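Local coordinates for putative PAS/PAC sensor protein (Nakamurella multipartita DSM 44233, PDB 6HMJ) that senses blue light through a bound flavin mononucleotide and probably couples it to RNA binding and translational control, at residues Phe24-Leu34 / Leu43-His51; Leu175-Ala186 / Arg195-Met203. All coordinates share one frame; numbering follows the deposited sequence.

How the contacts relate
The two contacts share no element of the fold: contact 1 belongs to the PAS domain near the N-terminus, contact 2 to a helix of the ANTAR domain and the helix that follows it, and their centres lie about 66 Å apart. Neither touches the flavin site, which the later PAS domain provides. Both are partly buried, and no direct hydrogen bond crosses either one. Contact 1 packs a strand and two short helices through leucine, phenylalanine and histidine, with rings meeting aliphatic groups. Contact 2 joins two longer helices, one presenting glycines at the crossing, uses methionine sulfur as well as branched carbon, and ends in an arginine whose polar group bonds to a water, a backbone oxygen and the second subunit.

Contact 1: residues Phe24-Leu34 / Leu43-His51; sequences FVGSDELALVL and LTPAVVLAH
L43, just before helix 45-50, packs on L34 of helix 28-34 in a PAS fold, on the connection leading from the second strand of the antiparallel sheet to the third. L43 buries the most surface. With CG anti to the carbonyl carbon (chi1 -67°) and an extended chain, its CD1 lies on the backbone turn into helix 28-34, 3.4 Å from S27 O, while its CD2 meets L34 CD1 at 4.1 Å. Leucine suits position 43 because its two methyls spread over the turn and the helix, and glycine suits position 26 because a CB on it would collide with L43 CD1.

F24 supplies a flat surface for the start of helix 45-50. The backbone of T44 and P45 lies over one ring face, P45 CD packs against F24 CB at 3.6 Å, and F24 CE2 touches L43 CB at 3.7 Å. Farther along, F24 CZ comes 4.1 Å from V48 CG2, and F15 of strand 11-18 also meets this ring.

At the other end L34 crosses H51 at about a right angle. Its CB sits over the imidazole face in a CH-pi contact, 4.0 Å from the centroid and 13° off the normal. The ring is restrained in its rotation by H51 ND1, which donates to V47 O at 3.0 Å from above the carbonyl plane.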
loop_
_atom_site.group_PDB
_atom_site.type_symbol
_atom_site.label_atom_id
_atom_site.label_comp_id
_atom_site.label_asym_id
_atom_site.label_seq_id
_atom_site.Cartn_x
_atom_site.Cartn_y
_atom_site.Cartn_z
ATOM N N PHE A 24 23.440 40.108 -50.776
ATOM C CA PHE A 24 23.071 39.251 -49.656
ATOM C C PHE A 24 23.422 39.972 -48.364
ATOM O O PHE A 24 24.581 40.349 -48.155
ATOM C CB PHE A 24 23.794 37.905 -49.744
ATOM C CG PHE A 24 23.576 37.019 -48.554
ATOM C CD1 PHE A 24 22.630 36.012 -48.588
ATOM C CD2 PHE A 24 24.333 37.179 -47.411
ATOM C CE1 PHE A 24 22.437 35.192 -47.497
ATOM C CE2 PHE A 24 24.142 36.368 -46.317
ATOM C CZ PHE A 24 23.194 35.371 -46.359
ATOM N N VAL A 25 22.424 40.166 -47.506
ATOM C CA VAL A 25 22.597 40.834 -46.219
ATOM C C VAL A 25 22.231 39.832 -45.134
ATOM O O VAL A 25 21.051 39.500 -44.958
ATOM C CB VAL A 25 21.739 42.101 -46.106
ATOM C CG1 VAL A 25 22.106 42.881 -44.851
ATOM C CG2 VAL A 25 21.902 42.968 -47.343
ATOM N N GLY A 26 23.234 39.357 -44.403
ATOM C CA GLY A 26 23.029 38.418 -43.314
ATOM C C GLY A 26 23.110 39.112 -41.965
ATOM O O GLY A 26 23.951 39.984 -41.751
ATOM N N SER A 27 22.220 38.712 -41.060
ATOM C CA SER A 27 22.150 39.325 -39.746
ATOM C C SER A 27 23.324 38.880 -38.879
ATOM O O SER A 27 23.964 37.853 -39.126
ATOM C CB SER A 27 20.839 38.958 -39.053
ATOM O OG SER A 27 20.868 37.616 -38.596
ATOM N N ASP A 28 23.602 39.679 -37.845
ATOM C CA ASP A 28 24.575 39.267 -36.842
ATOM C C ASP A 28 24.210 37.903 -36.272
ATOM O O ASP A 28 25.086 37.070 -36.009
ATOM C CB ASP A 28 24.663 40.301 -35.718
ATOM C CG ASP A 28 25.104 41.662 -36.214
ATOM O OD1 ASP A 28 25.288 41.817 -37.440
ATOM O OD2 ASP A 28 25.358 42.547 -35.367
ATOM N N GLU A 29 22.914 37.659 -36.071
ATOM C CA GLU A 29 22.474 36.386 -35.517
ATOM C C GLU A 29 22.744 35.232 -36.472
ATOM O O GLU A 29 23.017 34.112 -36.024
ATOM C CB GLU A 29 20.992 36.471 -35.165
ATOM C CG GLU A 29 20.688 37.512 -34.091
ATOM C CD GLU A 29 20.323 38.874 -34.658
ATOM O OE1 GLU A 29 19.843 38.941 -35.810
ATOM O OE2 GLU A 29 20.509 39.880 -33.942
ATOM N N LEU A 30 22.673 35.475 -37.783
ATOM C CA LEU A 30 23.007 34.425 -38.739
ATOM C C LEU A 30 24.476 34.042 -38.630
ATOM O O LEU A 30 24.823 32.857 -38.666
ATOM C CB LEU A 30 22.665 34.873 -40.161
ATOM C CG LEU A 30 23.082 33.935 -41.299
ATOM C CD1 LEU A 30 22.718 32.488 -41.003
ATOM C CD2 LEU A 30 22.442 34.376 -42.607
ATOM N N ALA A 31 25.359 35.034 -38.488
ATOM C CA ALA A 31 26.770 34.730 -38.282
ATOM C C ALA A 31 26.966 33.834 -37.066
ATOM O O ALA A 31 27.720 32.854 -37.120
ATOM C CB ALA A 31 27.564 36.027 -38.125
ATOM N N LEU A 32 26.284 34.144 -35.961
ATOM C CA LEU A 32 26.442 33.354 -34.744
ATOM C C LEU A 32 25.919 31.936 -34.927
ATOM O O LEU A 32 26.552 30.975 -34.474
ATOM C CB LEU A 32 25.734 34.040 -33.577
ATOM C CG LEU A 32 26.416 35.306 -33.052
ATOM C CD1 LEU A 32 25.457 36.123 -32.206
ATOM C CD2 LEU A 32 27.662 34.943 -32.253
ATOM N N VAL A 33 24.765 31.782 -35.581
ATOM C CA VAL A 33 24.228 30.446 -35.822
ATOM C C VAL A 33 25.248 29.588 -36.557
ATOM O O VAL A 33 25.428 28.405 -36.243
ATOM C CB VAL A 33 22.902 30.535 -36.600
ATOM C CG1 VAL A 33 22.501 29.163 -37.126
ATOM C CG2 VAL A 33 21.805 31.103 -35.714
ATOM N N LEU A 34 25.926 30.164 -37.553
ATOM C CA LEU A 34 26.894 29.390 -38.320
ATOM C C LEU A 34 28.132 29.063 -37.492
ATOM O O LEU A 34 28.756 28.017 -37.708
ATOM C CB LEU A 34 27.273 30.153 -39.590
ATOM C CG LEU A 34 26.106 30.460 -40.536
ATOM C CD1 LEU A 34 26.579 31.207 -41.778
ATOM C CD2 LEU A 34 25.361 29.189 -40.931
ATOM N N LEU A 43 29.153 37.573 -44.745
ATOM C CA LEU A 43 28.086 36.592 -44.925
ATOM C C LEU A 43 27.601 36.670 -46.368
ATOM O O LEU A 43 27.046 37.689 -46.792
ATOM C CB LEU A 43 26.935 36.826 -43.950
ATOM C CG LEU A 43 27.195 36.591 -42.462
ATOM C CD1 LEU A 43 25.940 36.909 -41.663
ATOM C CD2 LEU A 43 27.634 35.155 -42.214
ATOM N N THR A 44 27.874 35.618 -47.123
ATOM C CA THR A 44 27.476 35.459 -48.512
ATOM C C THR A 44 26.743 34.134 -48.656
ATOM O O THR A 44 26.838 33.265 -47.781
ATOM C CB THR A 44 28.684 35.492 -49.457
ATOM O OG1 THR A 44 29.477 34.318 -49.256
ATOM C CG2 THR A 44 29.532 36.729 -49.194
ATOM N N PRO A 45 25.971 33.959 -49.733
ATOM C CA PRO A 45 25.345 32.645 -49.955
ATOM C C PRO A 45 26.348 31.504 -49.993
ATOM O O PRO A 45 26.085 30.433 -49.429
ATOM C CB PRO A 45 24.641 32.824 -51.307
ATOM C CG PRO A 45 24.367 34.284 -51.395
ATOM C CD PRO A 45 25.537 34.953 -50.731
ATOM N N ALA A 46 27.499 31.702 -50.642
ATOM C CA ALA A 46 28.533 30.673 -50.653
ATOM C C ALA A 46 28.970 30.295 -49.243
ATOM O O ALA A 46 29.389 29.156 -49.008
ATOM C CB ALA A 46 29.736 31.150 -51.470
ATOM N N VAL A 47 28.875 31.228 -48.292
ATOM C CA VAL A 47 29.255 30.929 -46.915
ATOM C C VAL A 47 28.199 30.062 -46.242
ATOM O O VAL A 47 28.526 29.115 -45.516
ATOM C CB VAL A 47 29.489 32.233 -46.129
ATOM C CG1 VAL A 47 29.732 31.933 -44.659
ATOM C CG2 VAL A 47 30.671 32.996 -46.702
ATOM N N VAL A 48 26.922 30.377 -46.457
ATOM C CA VAL A 48 25.848 29.554 -45.905
ATOM C C VAL A 48 25.981 28.113 -46.381
ATOM O O VAL A 48 26.017 27.176 -45.574
ATOM C CB VAL A 48 24.474 30.143 -46.273
ATOM C CG1 VAL A 48 23.357 29.171 -45.899
ATOM C CG2 VAL A 48 24.266 31.476 -45.576
ATOM N N LEU A 49 26.072 27.912 -47.699
ATOM C CA LEU A 49 26.147 26.556 -48.233
ATOM C C LEU A 49 27.349 25.795 -47.691
ATOM O O LEU A 49 27.303 24.564 -47.581
ATOM C CB LEU A 49 26.192 26.591 -49.759
ATOM C CG LEU A 49 24.917 27.106 -50.430
ATOM C CD1 LEU A 49 25.242 27.754 -51.769
ATOM C CD2 LEU A 49 23.889 25.993 -50.589
ATOM N N ALA A 50 28.430 26.499 -47.353
ATOM C CA ALA A 50 29.612 25.837 -46.815
ATOM C C ALA A 50 29.361 25.245 -45.433
ATOM O O ALA A 50 30.099 24.343 -45.019
ATOM C CB ALA A 50 30.788 26.815 -46.760
ATOM N N HIS A 51 28.349 25.729 -44.713
ATOM C CA HIS A 51 27.980 25.167 -43.420
ATOM C C HIS A 51 26.813 24.190 -43.508
ATOM O O HIS A 51 26.385 23.666 -42.475
ATOM C CB HIS A 51 27.633 26.286 -42.433
ATOM C CG HIS A 51 28.795 27.161 -42.080
ATOM N ND1 HIS A 51 28.995 28.399 -42.651
ATOM C CD2 HIS A 51 29.820 26.974 -41.217
ATOM C CE1 HIS A 51 30.093 28.938 -42.151
ATOM N NE2 HIS A 51 30.614 28.094 -41.279
#

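Contact 2: residues Leu175-Ala186 / Arg195-Met203; sequences LATGMIEGLAAA and RLSTVFTDM
A knob-into-hole contact joins helix 172-185, which runs into the ANTAR domain, probably the RNA-binding module, to helix 192-202, next in the chain: V199 is the knob, set among G178, M179, G182 and L183. The axes of segments 175-185 and 195-202 approach to 9.3 Å, with 128° between their directions, and the two glycines let the backbones come close, since a CB on G182 would crowd V199 CG1 and one on G178 would collide with M203 SD. Valine suits the hole because its two methyls divide the work, CG1 lying over M179 CA and CG2 beside L183 N at 3.8 Å.

M179 and M203 bring flexible thioethers to the flanks. M203 lays SD on the backbone of G178, 3.4 Å from G178 C, then bends at its last torsion (chi3 -61°) to place CE 3.6 Å from L175 CD1. M179 packs CG on L196 CD1 at 3.6 Å and brings SD obliquely to the F200 ring, a Met-aromatic contact 4.5 Å from the centroid. With an alanine at M179, L196 CD1 would probably lose its contact with CG and the F200 ring its sulfur neighbour, opening a gap toward helix 114-149.

Near the end of helix 172-185, the aliphatic stem of R195 runs past A186, whose CB is 3.3 Å from R195 CG. The R195 guanidinium hydrogen-bonds L190 O, forms a salt bridge with D151 of the second subunit, and donates through NH1 to a water that in turn donates to L183 O. M179 and L183 also rest on helix 114-149, L175 turns to helix 154-167, and H164 of that helix stacks on F200, placing this crossing within the helical bundle.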
loop_
_atom_site.group_PDB
_atom_site.type_symbol
_atom_site.label_atom_id
_atom_site.label_comp_id
_atom_site.label_asym_id
_atom_site.label_seq_id
_atom_site.Cartn_x
_atom_site.Cartn_y
_atom_site.Cartn_z
ATOM N N LEU A 175 -1.514 -6.389 -10.463
ATOM C CA LEU A 175 -1.881 -7.028 -9.207
ATOM C C LEU A 175 -1.825 -6.028 -8.058
ATOM O O LEU A 175 -2.760 -5.932 -7.254
ATOM C CB LEU A 175 -0.950 -8.210 -8.927
ATOM C CG LEU A 175 -1.276 -9.007 -7.659
ATOM C CD1 LEU A 175 -2.371 -10.030 -7.944
ATOM C CD2 LEU A 175 -0.034 -9.674 -7.086
ATOM N N ALA A 176 -0.725 -5.277 -7.965
ATOM C CA ALA A 176 -0.564 -4.311 -6.884
ATOM C C ALA A 176 -1.729 -3.332 -6.840
ATOM O O ALA A 176 -2.306 -3.082 -5.775
ATOM C CB ALA A 176 0.761 -3.564 -7.047
ATOM N N THR A 177 -2.094 -2.765 -7.990
ATOM C CA THR A 177 -3.225 -1.846 -8.028
ATOM C C THR A 177 -4.517 -2.546 -7.633
ATOM O O THR A 177 -5.328 -1.993 -6.882
ATOM C CB THR A 177 -3.360 -1.232 -9.421
ATOM O OG1 THR A 177 -2.250 -0.364 -9.668
ATOM C CG2 THR A 177 -4.655 -0.434 -9.534
ATOM N N GLY A 178 -4.724 -3.769 -8.125
ATOM C CA GLY A 178 -5.934 -4.494 -7.783
ATOM C C GLY A 178 -6.027 -4.808 -6.303
ATOM O O GLY A 178 -7.110 -4.751 -5.715
ATOM N N MET A 179 -4.895 -5.138 -5.680
ATOM C CA MET A 179 -4.900 -5.466 -4.260
ATOM C C MET A 179 -5.219 -4.239 -3.413
ATOM O O MET A 179 -5.936 -4.339 -2.410
ATOM C CB MET A 179 -3.548 -6.052 -3.851
ATOM C CG MET A 179 -3.516 -6.599 -2.436
ATOM S SD MET A 179 -1.838 -6.797 -1.812
ATOM C CE MET A 179 -1.541 -5.143 -1.192
ATOM N N ILE A 180 -4.693 -3.075 -3.796
ATOM C CA ILE A 180 -4.926 -1.864 -3.019
ATOM C C ILE A 180 -6.373 -1.410 -3.165
ATOM O O ILE A 180 -7.070 -1.170 -2.173
ATOM C CB ILE A 180 -3.938 -0.762 -3.443
ATOM C CG1 ILE A 180 -2.498 -1.227 -3.202
ATOM C CG2 ILE A 180 -4.222 0.529 -2.687
ATOM C CD1 ILE A 180 -1.439 -0.299 -3.767
ATOM N N GLU A 181 -6.846 -1.285 -4.407
ATOM C CA GLU A 181 -8.235 -0.900 -4.636
ATOM C C GLU A 181 -9.194 -1.899 -3.998
ATOM O O GLU A 181 -10.172 -1.506 -3.351
ATOM C CB GLU A 181 -8.497 -0.776 -6.136
ATOM C CG GLU A 181 -7.728 0.362 -6.799
ATOM C CD GLU A 181 -7.856 0.360 -8.312
ATOM O OE1 GLU A 181 -8.441 -0.597 -8.859
ATOM O OE2 GLU A 181 -7.369 1.317 -8.953
ATOM N N GLY A 182 -8.928 -3.195 -4.165
ATOM C CA GLY A 182 -9.825 -4.203 -3.621
ATOM C C GLY A 182 -9.851 -4.196 -2.105
ATOM O O GLY A 182 -10.920 -4.254 -1.489
ATOM N N LEU A 183 -8.672 -4.136 -1.483
ATOM C CA LEU A 183 -8.602 -4.099 -0.025
ATOM C C LEU A 183 -9.342 -2.886 0.524
ATOM O O LEU A 183 -10.039 -2.983 1.542
ATOM C CB LEU A 183 -7.139 -4.088 0.424
ATOM C CG LEU A 183 -6.871 -3.932 1.922
ATOM C CD1 LEU A 183 -7.445 -5.099 2.704
ATOM C CD2 LEU A 183 -5.382 -3.801 2.177
ATOM N N ALA A 184 -9.198 -1.733 -0.133
ATOM C CA ALA A 184 -9.910 -0.540 0.305
ATOM C C ALA A 184 -11.416 -0.757 0.294
ATOM O O ALA A 184 -12.129 -0.214 1.149
ATOM C CB ALA A 184 -9.541 0.647 -0.584
ATOM N N ALA A 185 -11.918 -1.545 -0.653
ATOM C CA ALA A 185 -13.344 -1.812 -0.777
ATOM C C ALA A 185 -13.793 -3.035 0.012
ATOM O O ALA A 185 -14.994 -3.319 0.052
ATOM C CB ALA A 185 -13.713 -1.996 -2.252
ATOM N N ALA A 186 -12.870 -3.758 0.639
ATOM C CA ALA A 186 -13.228 -4.973 1.353
ATOM C C ALA A 186 -14.060 -4.646 2.592
ATOM O O ALA A 186 -14.133 -3.504 3.052
ATOM C CB ALA A 186 -11.973 -5.749 1.747
ATOM N N ARG A 195 -9.481 -10.905 5.115
ATOM C CA ARG A 195 -9.919 -9.875 4.181
ATOM C C ARG A 195 -9.011 -9.810 2.958
ATOM O O ARG A 195 -9.484 -9.777 1.816
ATOM C CB ARG A 195 -9.947 -8.530 4.907
ATOM C CG ARG A 195 -10.774 -7.452 4.249
ATOM C CD ARG A 195 -10.537 -6.125 4.944
ATOM N NE ARG A 195 -10.550 -6.277 6.398
ATOM C CZ ARG A 195 -9.925 -5.470 7.252
ATOM N NH1 ARG A 195 -9.219 -4.436 6.811
ATOM N NH2 ARG A 195 -10.002 -5.704 8.554
ATOM N N LEU A 196 -7.695 -9.782 3.180
ATOM C CA LEU A 196 -6.757 -9.668 2.069
ATOM C C LEU A 196 -6.751 -10.932 1.217
ATOM O O LEU A 196 -6.631 -10.857 -0.011
ATOM C CB LEU A 196 -5.359 -9.371 2.609
ATOM C CG LEU A 196 -4.276 -8.952 1.616
ATOM C CD1 LEU A 196 -4.717 -7.774 0.764
ATOM C CD2 LEU A 196 -3.005 -8.618 2.378
ATOM N N SER A 197 -6.878 -12.100 1.848
ATOM C CA SER A 197 -6.885 -13.351 1.097
ATOM C C SER A 197 -8.027 -13.385 0.089
ATOM O O SER A 197 -7.838 -13.808 -1.058
ATOM C CB SER A 197 -6.984 -14.536 2.056
ATOM O OG SER A 197 -7.118 -15.753 1.343
ATOM N N THR A 198 -9.223 -12.947 0.494
ATOM C CA THR A 198 -10.348 -12.928 -0.434
ATOM C C THR A 198 -10.151 -11.908 -1.551
ATOM O O THR A 198 -10.761 -12.048 -2.615
ATOM C CB THR A 198 -11.662 -12.638 0.303
ATOM O OG1 THR A 198 -11.696 -11.268 0.721
ATOM C CG2 THR A 198 -11.828 -13.549 1.511
ATOM N N VAL A 199 -9.313 -10.893 -1.337
ATOM C CA VAL A 199 -8.992 -9.961 -2.413
ATOM C C VAL A 199 -8.144 -10.652 -3.472
ATOM O O VAL A 199 -8.381 -10.501 -4.675
ATOM C CB VAL A 199 -8.284 -8.714 -1.852
ATOM C CG1 VAL A 199 -7.699 -7.880 -2.983
ATOM C CG2 VAL A 199 -9.255 -7.882 -1.029
ATOM N N PHE A 200 -7.134 -11.410 -3.041
ATOM C CA PHE A 200 -6.312 -12.147 -3.993
ATOM C C PHE A 200 -7.150 -13.138 -4.795
ATOM O O PHE A 200 -6.974 -13.264 -6.012
ATOM C CB PHE A 200 -5.180 -12.868 -3.261
ATOM C CG PHE A 200 -4.076 -11.955 -2.792
ATOM C CD1 PHE A 200 -3.574 -10.960 -3.620
ATOM C CD2 PHE A 200 -3.544 -12.087 -1.518
ATOM C CE1 PHE A 200 -2.564 -10.125 -3.192
ATOM C CE2 PHE A 200 -2.533 -11.251 -1.082
ATOM C CZ PHE A 200 -2.043 -10.270 -1.920
ATOM N N THR A 201 -8.067 -13.849 -4.135
ATOM C CA THR A 201 -8.880 -14.831 -4.848
ATOM C C THR A 201 -9.902 -14.151 -5.750
ATOM O O THR A 201 -10.203 -14.652 -6.839
ATOM C CB THR A 201 -9.571 -15.767 -3.861
ATOM O OG1 THR A 201 -10.448 -15.010 -3.022
ATOM C CG2 THR A 201 -8.538 -16.486 -3.004
ATOM N N ASP A 202 -10.457 -13.016 -5.314
ATOM C CA ASP A 202 -11.359 -12.262 -6.176
ATOM C C ASP A 202 -10.672 -11.805 -7.457
ATOM O O ASP A 202 -11.352 -11.553 -8.457
ATOM C CB ASP A 202 -11.916 -11.042 -5.440
ATOM C CG ASP A 202 -12.976 -11.403 -4.420
ATOM O OD1 ASP A 202 -13.425 -12.571 -4.395
ATOM O OD2 ASP A 202 -13.365 -10.506 -3.644
ATOM N N MET A 203 -9.346 -11.687 -7.444
ATOM C CA MET A 203 -8.581 -11.276 -8.612
ATOM C C MET A 203 -8.117 -12.450 -9.465
ATOM O O MET A 203 -7.398 -12.236 -10.447
ATOM C CB MET A 203 -7.365 -10.450 -8.181
ATOM C CG MET A 203 -7.707 -9.048 -7.717
ATOM S SD MET A 203 -6.245 -8.017 -7.522
ATOM C CE MET A 203 -5.355 -8.923 -6.263
HETATM O O HOH W 1 -10.243 -2.992 4.246
#